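Local structure of beta-ketoacyl synthase (Pseudomonas aeruginosa, 4CW4) at residues G492-G497 with L550-A555; A419-I424 with L530-I535; A415-S420 with S546-S551. The protein catalyses the condensation of acetyl-CoA with malonyl-ACP to form acetoacetyl-ACP, the primer with which fatty acid synthesis begins. One frame throughout, in Å; residues are numbered along the deposited sequence.

Contact 1: G492-G497 with L550-A555; sequences GTFKYG and LSPRIA
Phe-494 near the C-terminal end of helix 482-496 and Ser-551 immediately ahead of helix 552-563 bring their CA atoms to 6.0 Å of each other, so that a helix end lies beside the exit of strand 543-550. The setting is the thiolase fold of the ketosynthases, in which helices pack in layers against the sheets, and here one aromatic ring of the helix meets the turn where a strand gives way to the next helix. The Phe-494 ring does nearly all the touching. With CG anti to its own carbonyl carbon (chi1 -68°), the side chain leans out from the helix and lays one face over the backbone and CB of Ser-551. Ser-551 CB stands 3.8 Å from the centroid of the Phe-494 ring and 15° off the ring normal, a CH-pi contact made over the face, while Ser-551 CA lies over the middle of the same ring. Pro-552 arrives more obliquely, its CD 3.9 Å from Phe-494 CB, and the carbonyl O of Leu-550 comes to 3.8 Å from Phe-494 CE2. The join is thus made entirely by van der Waals and CH-pi packing, and the Ser-551 hydroxyl is used on other partners. Ser-551 is the N-cap of helix 552-563. Its OG is also hydrogen-bonded to Glu-531 OE1, a partner that ties the cap to the residue just ahead of strand 532-539. The capping bond itself is nearly straight: Ile-554 N donates to Ser-551 OG over 3.2 Å at 170°.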
ATOM      1  N   GLY A 492      23.370 -14.386   5.588  1.00 10.04           N
ATOM      2  CA  GLY A 492      24.525 -15.026   5.000  1.00 10.30           C
ATOM      3  C   GLY A 492      25.804 -14.683   5.740  1.00 10.62           C
ATOM      4  O   GLY A 492      26.680 -15.536   5.921  1.00 11.07           O
ATOM      5  N   THR A 493      25.945 -13.424   6.151  1.00 10.41           N
ATOM      6  CA  THR A 493      27.092 -13.051   6.992  1.00 11.42           C
ATOM      7  C   THR A 493      27.117 -13.868   8.287  1.00 11.58           C
ATOM      8  O   THR A 493      28.175 -14.328   8.711  1.00 12.79           O
ATOM      9  CB  THR A 493      27.115 -11.540   7.263  1.00 11.99           C
ATOM     10  OG1 THR A 493      27.382 -10.870   6.032  1.00 11.23           O
ATOM     11  CG2 THR A 493      28.176 -11.144   8.320  1.00 13.20           C
ATOM     12  N   PHE A 494      25.967 -14.040   8.927  1.00 11.37           N
ATOM     13  CA  PHE A 494      25.913 -14.883  10.114  1.00 11.93           C
ATOM     14  C   PHE A 494      26.362 -16.322   9.802  1.00 13.20           C
ATOM     15  O   PHE A 494      27.093 -16.933  10.584  1.00 16.18           O
ATOM     16  CB  PHE A 494      24.494 -14.913  10.710  1.00 11.81           C
ATOM     17  CG  PHE A 494      24.032 -13.616  11.313  1.00 13.07           C
ATOM     18  CD1 PHE A 494      24.905 -12.751  11.936  1.00 13.98           C
ATOM     19  CD2 PHE A 494      22.691 -13.271  11.239  1.00 14.35           C
ATOM     20  CE1 PHE A 494      24.456 -11.559  12.474  1.00 14.86           C
ATOM     21  CE2 PHE A 494      22.243 -12.100  11.772  1.00 14.42           C
ATOM     22  CZ  PHE A 494      23.132 -11.241  12.400  1.00 15.04           C
ATOM     23  N   LYS A 495      25.931 -16.851   8.661  1.00 13.42           N
ATOM     24  CA  LYS A 495      26.206 -18.237   8.275  1.00 13.23           C
ATOM     25  C   LYS A 495      27.680 -18.480   8.020  1.00 13.29           C
ATOM     26  O   LYS A 495      28.257 -19.436   8.546  1.00 14.61           O
ATOM     27  CB  LYS A 495      25.405 -18.594   7.014  1.00 14.49           C
ATOM     28  CG  LYS A 495      25.673 -19.995   6.410  1.00 15.85           C
ATOM     29  CD  LYS A 495      25.070 -21.087   7.250  1.00 16.56           C
ATOM     30  CE  LYS A 495      25.272 -22.457   6.635  1.00 15.41           C
ATOM     31  NZ  LYS A 495      24.737 -23.521   7.514  1.00 16.36           N
ATOM     32  N   TYR A 496      28.285 -17.619   7.212  1.00 12.37           N
ATOM     33  CA  TYR A 496      29.625 -17.880   6.694  1.00 11.63           C
ATOM     34  C   TYR A 496      30.734 -16.989   7.273  1.00 12.94           C
ATOM     35  O   TYR A 496      31.912 -17.230   7.018  1.00 13.60           O
ATOM     36  CB  TYR A 496      29.635 -17.737   5.175  1.00 11.85           C
ATOM     37  CG  TYR A 496      28.818 -18.778   4.442  1.00 12.91           C
ATOM     38  CD1 TYR A 496      29.230 -20.106   4.405  1.00 14.66           C
ATOM     39  CD2 TYR A 496      27.666 -18.426   3.745  1.00 13.66           C
ATOM     40  CE1 TYR A 496      28.504 -21.065   3.717  1.00 15.96           C
ATOM     41  CE2 TYR A 496      26.933 -19.381   3.047  1.00 14.53           C
ATOM     42  CZ  TYR A 496      27.360 -20.692   3.034  1.00 16.13           C
ATOM     43  OH  TYR A 496      26.640 -21.632   2.333  1.00 16.49           O
ATOM     44  N   GLY A 497      30.362 -15.954   8.018  1.00 12.37           N
ATOM     45  CA  GLY A 497      31.328 -15.075   8.651  1.00 14.29           C
ATOM     46  C   GLY A 497      32.038 -14.131   7.703  1.00 14.75           C
ATOM     47  O   GLY A 497      33.172 -13.729   7.961  1.00 18.56           O
ATOM     48  N   LEU A 550      19.346 -10.456  15.184  1.00 11.27           N
ATOM     49  CA  LEU A 550      20.286 -11.195  16.019  1.00 12.69           C
ATOM     50  C   LEU A 550      20.692 -12.482  15.324  1.00 11.82           C
ATOM     51  O   LEU A 550      19.890 -13.089  14.618  1.00 12.11           O
ATOM     52  CB  LEU A 550      19.647 -11.549  17.364  1.00 13.76           C
ATOM     53  CG  LEU A 550      18.960 -10.414  18.128  1.00 14.55           C
ATOM     54  CD1 LEU A 550      18.389 -10.946  19.447  1.00 16.14           C
ATOM     55  CD2 LEU A 550      19.933  -9.260  18.360  1.00 15.17           C
ATOM     56  N   SER A 551      21.939 -12.906  15.529  1.00 11.68           N
ATOM     57  CA  SER A 551      22.438 -14.127  14.929  1.00 12.31           C
ATOM     58  C   SER A 551      21.768 -15.369  15.506  1.00 12.39           C
ATOM     59  O   SER A 551      21.206 -15.332  16.608  1.00 12.93           O
ATOM     60  CB  SER A 551      23.949 -14.262  15.200  1.00 12.85           C
ATOM     61  OG  SER A 551      24.154 -14.485  16.585  1.00 14.02           O
ATOM     62  N   PRO A 552      21.911 -16.503  14.798  1.00 13.04           N
ATOM     63  CA  PRO A 552      21.495 -17.771  15.401  1.00 13.85           C
ATOM     64  C   PRO A 552      22.132 -18.048  16.764  1.00 15.15           C
ATOM     65  O   PRO A 552      21.438 -18.556  17.650  1.00 15.42           O
ATOM     66  CB  PRO A 552      21.921 -18.801  14.366  1.00 14.36           C
ATOM     67  CG  PRO A 552      21.836 -18.069  13.077  1.00 14.31           C
ATOM     68  CD  PRO A 552      22.283 -16.670  13.381  1.00 13.23           C
ATOM     69  N   ARG A 553      23.410 -17.729  16.944  1.00 15.58           N
ATOM     70  CA  ARG A 553      24.045 -18.008  18.226  1.00 17.71           C
ATOM     71  C   ARG A 553      23.351 -17.267  19.358  1.00 16.74           C
ATOM     72  O   ARG A 553      23.094 -17.846  20.411  1.00 17.03           O
ATOM     73  CB  ARG A 553      25.523 -17.619  18.234  1.00 20.07           C
ATOM     74  CG  ARG A 553      26.229 -18.051  19.518  1.00 24.72           C
ATOM     75  CD  ARG A 553      27.709 -17.704  19.517  1.00 29.03           C
ATOM     76  NE  ARG A 553      27.917 -16.315  19.922  1.00 32.69           N
ATOM     77  CZ  ARG A 553      27.806 -15.874  21.170  1.00 34.63           C
ATOM     78  NH1 ARG A 553      27.483 -16.710  22.154  1.00 35.60           N
ATOM     79  NH2 ARG A 553      28.011 -14.587  21.435  1.00 35.02           N
ATOM     80  N   ILE A 554      23.073 -15.987  19.151  1.00 15.56           N
ATOM     81  CA  ILE A 554      22.412 -15.187  20.175  1.00 15.92           C
ATOM     82  C   ILE A 554      21.007 -15.721  20.431  1.00 15.60           C
ATOM     83  O   ILE A 554      20.593 -15.888  21.568  1.00 15.81           O
ATOM     84  CB  ILE A 554      22.381 -13.699  19.785  1.00 16.12           C
ATOM     85  CG1 ILE A 554      23.817 -13.154  19.676  1.00 18.73           C
ATOM     86  CG2 ILE A 554      21.516 -12.878  20.757  1.00 17.22           C
ATOM     87  CD1 ILE A 554      24.586 -13.085  20.964  1.00 21.21           C
ATOM     88  N   ALA A 555      20.278 -15.995  19.362  1.00 14.46           N
ATOM     89  CA  ALA A 555      18.915 -16.482  19.479  1.00 13.39           C
ATOM     90  C   ALA A 555      18.879 -17.822  20.220  1.00 13.68           C
ATOM     91  O   ALA A 555      18.023 -18.035  21.073  1.00 14.58           O
ATOM     92  CB  ALA A 555      18.290 -16.615  18.092  1.00 13.01           C
TER

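Contact 2: A419-I424 with L530-I535; sequences ASAVQI and LEVCFI
The ring of Phe-534 is approached at its edge by Ala-421 and over one face by Val-532, its neighbour two residues back on the same strand. Ala-421 CB sits close to the ring plane, 3.6 Å from Phe-534 CZ and 3.7 Å from Phe-534 CE1, so the methyl meets the far corner of the ring and not its pi cloud. Val-532 CG1 lies 3.8 Å above the plane of the Phe-534 ring, displaced toward the rim. The same Val-532 CG1 also turns to the helix, reaching Ala-421 CB at 4.3 Å, so the methyl rests on the aromatic edge and the valine branch together, both lying on its strand side. Phe-534 gets there by torsion: CG is anti to the carbonyl carbon (chi1 -59°), which carries the ring tip across to a helix that the CB itself does not face. The CA atoms of Ala-421 and Val-532 are 7.9 Å apart, with the Ala-421 methyl pointing to the strand. The contact is an example of alternation in a layered fold. Val-532 and Phe-534 turn to helix 409-425, whereas Cys-533 and Ile-535 meet helix 482-496 on the other side. Val-430 of helix 427-433 and Val-548 of strand 543-550 also pack on Ala-421, Ser-434 of strand 434-437 touches Phe-534, and Ala-419 of the helix packs on Tyr-628 of the second subunit.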
ATOM      1  N   ALA A 419      20.115   1.481  20.485  1.00 11.31           N
ATOM      2  CA  ALA A 419      19.802   1.441  21.906  1.00 12.07           C
ATOM      3  C   ALA A 419      19.067   0.145  22.241  1.00 12.29           C
ATOM      4  O   ALA A 419      19.318  -0.467  23.292  1.00 13.25           O
ATOM      5  CB  ALA A 419      18.954   2.640  22.308  1.00 13.53           C
ATOM      6  N   SER A 420      18.158  -0.280  21.366  1.00 11.96           N
ATOM      7  CA  SER A 420      17.366  -1.472  21.647  1.00 11.63           C
ATOM      8  C   SER A 420      18.270  -2.705  21.678  1.00 11.83           C
ATOM      9  O   SER A 420      18.092  -3.593  22.519  1.00 13.12           O
ATOM     10  CB  SER A 420      16.226  -1.647  20.648  1.00 11.82           C
ATOM     11  OG  SER A 420      16.691  -2.055  19.379  1.00 12.47           O
ATOM     12  N   ALA A 421      19.258  -2.737  20.776  1.00 11.66           N
ATOM     13  CA  ALA A 421      20.189  -3.846  20.734  1.00 12.65           C
ATOM     14  C   ALA A 421      21.064  -3.865  21.993  1.00 13.48           C
ATOM     15  O   ALA A 421      21.359  -4.924  22.530  1.00 14.19           O
ATOM     16  CB  ALA A 421      21.047  -3.789  19.465  1.00 13.20           C
ATOM     17  N   VAL A 422      21.489  -2.697  22.460  1.00 13.07           N
ATOM     18  CA  VAL A 422      22.283  -2.626  23.687  1.00 13.04           C
ATOM     19  C   VAL A 422      21.527  -3.274  24.848  1.00 13.49           C
ATOM     20  O   VAL A 422      22.102  -4.004  25.646  1.00 14.49           O
ATOM     21  CB  VAL A 422      22.668  -1.167  24.024  1.00 13.93           C
ATOM     22  CG1 VAL A 422      23.261  -1.057  25.425  1.00 13.93           C
ATOM     23  CG2 VAL A 422      23.652  -0.620  22.988  1.00 14.64           C
ATOM     24  N   GLN A 423      20.222  -3.044  24.928  1.00 13.99           N
ATOM     25  CA  GLN A 423      19.452  -3.639  26.013  1.00 15.69           C
ATOM     26  C   GLN A 423      19.445  -5.154  25.956  1.00 17.05           C
ATOM     27  O   GLN A 423      19.339  -5.815  26.982  1.00 19.48           O
ATOM     28  CB  GLN A 423      18.009  -3.150  25.982  1.00 17.44           C
ATOM     29  CG  GLN A 423      17.853  -1.665  26.179  1.00 20.33           C
ATOM     30  CD  GLN A 423      16.451  -1.310  26.586  1.00 23.83           C
ATOM     31  OE1 GLN A 423      15.733  -0.586  25.875  1.00 25.47           O
ATOM     32  NE2 GLN A 423      16.041  -1.819  27.742  1.00 24.18           N
ATOM     33  N   ILE A 424      19.538  -5.710  24.756  1.00 15.44           N
ATOM     34  CA  ILE A 424      19.371  -7.144  24.588  1.00 16.10           C
ATOM     35  C   ILE A 424      20.696  -7.891  24.618  1.00 16.47           C
ATOM     36  O   ILE A 424      20.781  -8.926  25.260  1.00 19.42           O
ATOM     37  CB  ILE A 424      18.560  -7.476  23.308  1.00 16.94           C
ATOM     38  CG1 ILE A 424      17.110  -6.998  23.477  1.00 17.60           C
ATOM     39  CG2 ILE A 424      18.602  -8.979  23.022  1.00 17.58           C
ATOM     40  CD1 ILE A 424      16.250  -7.030  22.200  1.00 18.93           C
ATOM     41  N   LEU A 530      30.290 -11.746  13.915  1.00 18.39           N
ATOM     42  CA  LEU A 530      29.282 -10.707  14.017  1.00 16.55           C
ATOM     43  C   LEU A 530      27.989 -11.334  14.531  1.00 17.02           C
ATOM     44  O   LEU A 530      27.590 -12.408  14.073  1.00 19.25           O
ATOM     45  CB  LEU A 530      29.098 -10.040  12.657  1.00 16.32           C
ATOM     46  CG  LEU A 530      30.279  -9.204  12.191  1.00 16.86           C
ATOM     47  CD1 LEU A 530      30.217  -8.974  10.687  1.00 17.14           C
ATOM     48  CD2 LEU A 530      30.338  -7.897  12.953  1.00 17.14           C
ATOM     49  N   GLU A 531      27.359 -10.673  15.499  1.00 15.34           N
ATOM     50  CA  GLU A 531      26.206 -11.224  16.213  1.00 14.94           C
ATOM     51  C   GLU A 531      24.939 -10.421  16.004  1.00 13.27           C
ATOM     52  O   GLU A 531      23.862 -10.924  16.262  1.00 13.56           O
ATOM     53  CB  GLU A 531      26.471 -11.305  17.722  1.00 17.13           C
ATOM     54  CG  GLU A 531      27.753 -12.045  18.125  1.00 20.22           C
ATOM     55  CD  GLU A 531      27.697 -13.548  17.922  1.00 21.88           C
ATOM     56  OE1 GLU A 531      26.760 -14.064  17.282  1.00 22.59           O
ATOM     57  OE2 GLU A 531      28.633 -14.223  18.403  1.00 23.69           O
ATOM     58  N   VAL A 532      25.083  -9.175  15.561  1.00 12.14           N
ATOM     59  CA  VAL A 532      23.948  -8.277  15.407  1.00 11.73           C
ATOM     60  C   VAL A 532      24.094  -7.487  14.122  1.00 11.41           C
ATOM     61  O   VAL A 532      25.165  -6.971  13.841  1.00 12.41           O
ATOM     62  CB  VAL A 532      23.884  -7.286  16.568  1.00 12.84           C
ATOM     63  CG1 VAL A 532      22.750  -6.245  16.368  1.00 13.60           C
ATOM     64  CG2 VAL A 532      23.725  -8.028  17.874  1.00 14.35           C
ATOM     65  N   CYS A 533      23.002  -7.390  13.355  1.00 10.11           N
ATOM     66  CA  CYS A 533      22.979  -6.526  12.182  1.00 11.46           C
ATOM     67  C   CYS A 533      21.884  -5.478  12.308  1.00 11.56           C
ATOM     68  O   CYS A 533      20.740  -5.793  12.681  1.00 12.56           O
ATOM     69  CB  CYS A 533      22.727  -7.321  10.905  1.00 12.01           C
ATOM     70  SG  CYS A 533      22.824  -6.300   9.410  1.00 13.19           S
ATOM     71  N   PHE A 534      22.243  -4.241  11.982  1.00 10.72           N
ATOM     72  CA  PHE A 534      21.288  -3.154  11.848  1.00 10.42           C
ATOM     73  C   PHE A 534      21.000  -2.951  10.363  1.00  9.71           C
ATOM     74  O   PHE A 534      21.898  -2.595   9.582  1.00 11.02           O
ATOM     75  CB  PHE A 534      21.872  -1.895  12.459  1.00 11.24           C
ATOM     76  CG  PHE A 534      22.209  -2.059  13.914  1.00 10.78           C
ATOM     77  CD1 PHE A 534      21.211  -2.073  14.857  1.00 11.86           C
ATOM     78  CD2 PHE A 534      23.514  -2.233  14.326  1.00 10.98           C
ATOM     79  CE1 PHE A 534      21.495  -2.233  16.183  1.00 11.42           C
ATOM     80  CE2 PHE A 534      23.806  -2.405  15.655  1.00 11.61           C
ATOM     81  CZ  PHE A 534      22.796  -2.406  16.589  1.00 11.47           C
ATOM     82  N   ILE A 535      19.750  -3.203   9.982  1.00  9.57           N
ATOM     83  CA  ILE A 535      19.289  -2.999   8.611  1.00  9.99           C
ATOM     84  C   ILE A 535      18.753  -1.570   8.502  1.00  9.96           C
ATOM     85  O   ILE A 535      17.829  -1.207   9.240  1.00 11.82           O
ATOM     86  CB  ILE A 535      18.144  -3.968   8.254  1.00 11.46           C
ATOM     87  CG1 ILE A 535      18.493  -5.432   8.563  1.00 13.88           C
ATOM     88  CG2 ILE A 535      17.760  -3.805   6.793  1.00 11.87           C
ATOM     89  CD1 ILE A 535      19.663  -5.984   7.859  1.00 16.31           C
TER

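Contact 3: A415-S420 with S546-S551; sequences AKAVAS and SGVVLS
Val-548 CG2 fits against helix 409-425 among three atoms of Ala-417 and Ser-420, and it is the main point of contact. Val-548 CG2 lies 3.9 Å from Ala-417 CB. Ser-420 OG is 3.5 Å from the same Val-548 CG2, and Ala-417 O is equally near. On the same strand, two residues earlier, Ser-546 adds a second touch, its CB 3.8 Å from Ala-417 CB. The alanine methyl is therefore shared by the two strand side chains that turn to the helix, with Gly-547 between them. In the next shell, the polar atoms beside Val-548 are settled by one another. Ser-420 OG, placed between its own backbone N and carbonyl carbon (chi1 73°), bends back along the helix and donates to Ala-417 O over 2.7 Å; the C=O...donor angle is 122°, with the donor tilted out of the carbonyl plane. A buried hydroxyl can thus stand beside a valine methyl because its hydrogen bond is spent within the helix. Ser-546 solves the same problem differently: its OG is hydrogen-bonded to Thr-413 OG1, one turn further back on the helix, and to Asn-536 OD1, while only its CB bears on Ala-417. Helix and strand run nearly parallel, the short axes of 415-420 and 546-550 being 7.9 Å apart at an angle of 19°, so Ser-546 and Val-548 share Ala-417, and Val-548 reaches on to Ser-420 in the next turn. This is the helix-on-sheet layering expected of a thiolase-like C-terminal domain. Strand 543-550 lies between strands 387-394 and 532-539, whose Phe-393 and Phe-534 also touch the helix, and the helix reaches the dimer interface, where Lys-416 NZ forms a salt bridge with Asp-220 of the second subunit.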
ATOM      1  N   ALA A 415      19.348   5.454  15.890  1.00 11.03           N
ATOM      2  CA  ALA A 415      19.644   5.607  17.311  1.00 10.95           C
ATOM      3  C   ALA A 415      18.799   4.651  18.135  1.00 10.92           C
ATOM      4  O   ALA A 415      19.322   3.956  19.018  1.00 11.93           O
ATOM      5  CB  ALA A 415      19.422   7.039  17.763  1.00 12.71           C
ATOM      6  N   LYS A 416      17.492   4.621  17.882  1.00 10.61           N
ATOM      7  CA  LYS A 416      16.618   3.743  18.672  1.00 10.37           C
ATOM      8  C   LYS A 416      16.968   2.272  18.440  1.00 10.75           C
ATOM      9  O   LYS A 416      16.902   1.449  19.359  1.00 11.05           O
ATOM     10  CB  LYS A 416      15.141   3.976  18.345  1.00 11.45           C
ATOM     11  CG  LYS A 416      14.611   5.308  18.800  1.00 12.87           C
ATOM     12  CD  LYS A 416      13.146   5.465  18.460  1.00 14.48           C
ATOM     13  CE  LYS A 416      12.277   4.573  19.320  1.00 15.55           C
ATOM     14  NZ  LYS A 416      10.830   4.681  19.019  1.00 15.73           N
ATOM     15  N   ALA A 417      17.344   1.935  17.208  1.00 10.41           N
ATOM     16  CA  ALA A 417      17.698   0.540  16.902  1.00 11.25           C
ATOM     17  C   ALA A 417      18.928   0.104  17.703  1.00 11.62           C
ATOM     18  O   ALA A 417      18.946  -0.971  18.317  1.00 11.62           O
ATOM     19  CB  ALA A 417      17.931   0.356  15.397  1.00 11.36           C
ATOM     20  N   VAL A 418      19.960   0.934  17.683  1.00 10.92           N
ATOM     21  CA  VAL A 418      21.170   0.637  18.427  1.00 11.68           C
ATOM     22  C   VAL A 418      20.876   0.535  19.939  1.00 11.53           C
ATOM     23  O   VAL A 418      21.305  -0.422  20.589  1.00 13.22           O
ATOM     24  CB  VAL A 418      22.287   1.653  18.104  1.00 11.92           C
ATOM     25  CG1 VAL A 418      23.524   1.372  18.947  1.00 12.35           C
ATOM     26  CG2 VAL A 418      22.661   1.563  16.615  1.00 11.92           C
ATOM     27  N   ALA A 419      20.115   1.481  20.485  1.00 11.31           N
ATOM     28  CA  ALA A 419      19.802   1.441  21.906  1.00 12.07           C
ATOM     29  C   ALA A 419      19.067   0.145  22.241  1.00 12.29           C
ATOM     30  O   ALA A 419      19.318  -0.467  23.292  1.00 13.25           O
ATOM     31  CB  ALA A 419      18.954   2.640  22.308  1.00 13.53           C
ATOM     32  N   SER A 420      18.158  -0.280  21.366  1.00 11.96           N
ATOM     33  CA  SER A 420      17.366  -1.472  21.647  1.00 11.63           C
ATOM     34  C   SER A 420      18.270  -2.705  21.678  1.00 11.83           C
ATOM     35  O   SER A 420      18.092  -3.593  22.519  1.00 13.12           O
ATOM     36  CB  SER A 420      16.226  -1.647  20.648  1.00 11.82           C
ATOM     37  OG  SER A 420      16.691  -2.055  19.379  1.00 12.47           O
ATOM     38  N   SER A 546      14.786   1.336  10.624  1.00  9.98           N
ATOM     39  CA  SER A 546      15.949   0.531  10.963  1.00  9.58           C
ATOM     40  C   SER A 546      15.504  -0.703  11.726  1.00  8.95           C
ATOM     41  O   SER A 546      14.658  -0.618  12.622  1.00 10.56           O
ATOM     42  CB  SER A 546      16.952   1.321  11.808  1.00 10.89           C
ATOM     43  OG  SER A 546      17.320   2.524  11.172  1.00 10.21           O
ATOM     44  N   GLY A 547      16.041  -1.855  11.337  1.00 10.80           N
ATOM     45  CA  GLY A 547      15.720  -3.116  11.981  1.00 10.21           C
ATOM     46  C   GLY A 547      16.895  -3.744  12.702  1.00 10.44           C
ATOM     47  O   GLY A 547      18.052  -3.554  12.299  1.00 11.26           O
ATOM     48  N   VAL A 548      16.592  -4.527  13.733  1.00 10.66           N
ATOM     49  CA  VAL A 548      17.601  -5.232  14.520  1.00 10.14           C
ATOM     50  C   VAL A 548      17.460  -6.735  14.305  1.00 10.54           C
ATOM     51  O   VAL A 548      16.401  -7.317  14.556  1.00 10.62           O
ATOM     52  CB  VAL A 548      17.450  -4.912  16.026  1.00 11.21           C
ATOM     53  CG1 VAL A 548      18.538  -5.612  16.830  1.00 11.83           C
ATOM     54  CG2 VAL A 548      17.507  -3.417  16.257  1.00 12.29           C
ATOM     55  N   VAL A 549      18.541  -7.358  13.850  1.00 10.50           N
ATOM     56  CA  VAL A 549      18.572  -8.794  13.607  1.00 11.21           C
ATOM     57  C   VAL A 549      19.686  -9.407  14.446  1.00 11.28           C
ATOM     58  O   VAL A 549      20.816  -8.927  14.432  1.00 11.82           O
ATOM     59  CB  VAL A 549      18.845  -9.116  12.109  1.00 13.47           C
ATOM     60  CG1 VAL A 549      18.590 -10.596  11.826  1.00 13.46           C
ATOM     61  CG2 VAL A 549      18.030  -8.224  11.189  1.00 16.11           C
ATOM     62  N   LEU A 550      19.346 -10.456  15.184  1.00 11.27           N
ATOM     63  CA  LEU A 550      20.286 -11.195  16.019  1.00 12.69           C
ATOM     64  C   LEU A 550      20.692 -12.482  15.324  1.00 11.82           C
ATOM     65  O   LEU A 550      19.890 -13.089  14.618  1.00 12.11           O
ATOM     66  CB  LEU A 550      19.647 -11.549  17.364  1.00 13.76           C
ATOM     67  CG  LEU A 550      18.960 -10.414  18.128  1.00 14.55           C
ATOM     68  CD1 LEU A 550      18.389 -10.946  19.447  1.00 16.14           C
ATOM     69  CD2 LEU A 550      19.933  -9.260  18.360  1.00 15.17           C
ATOM     70  N   SER A 551      21.939 -12.906  15.529  1.00 11.68           N
ATOM     71  CA  SER A 551      22.438 -14.127  14.929  1.00 12.31           C
ATOM     72  C   SER A 551      21.768 -15.369  15.506  1.00 12.39           C
ATOM     73  O   SER A 551      21.206 -15.332  16.608  1.00 12.93           O
ATOM     74  CB  SER A 551      23.949 -14.262  15.200  1.00 12.85           C
ATOM     75  OG  SER A 551      24.154 -14.485  16.585  1.00 14.02           O
TER

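How the contacts relate
Contacts 2 and 3 are consecutive parts of one interface, their centres about 4 Å apart: helix 409-425 rests on two neighbouring antiparallel strands, joined by backbone hydrogen bonds, among them a probable one of 2.8 Å from Gly-547 N to Ile-535 O. Contact 1, whose centre is about 12 Å from that of contact 2 and about 15 Å from that of contact 3, shares Leu-550 and Ser-551 with contact 3 and brings in helix 482-496 from the other side. Glu-531 links it to contact 2, since Arg-553 NE forms a salt bridge of 2.7 Å with Glu-531 OE2. The side chains of Ser-546 and Phe-534 are about 9 and 11 Å from that of His-439, a predicted active-site residue, whereas contact 1 lies away from the active site.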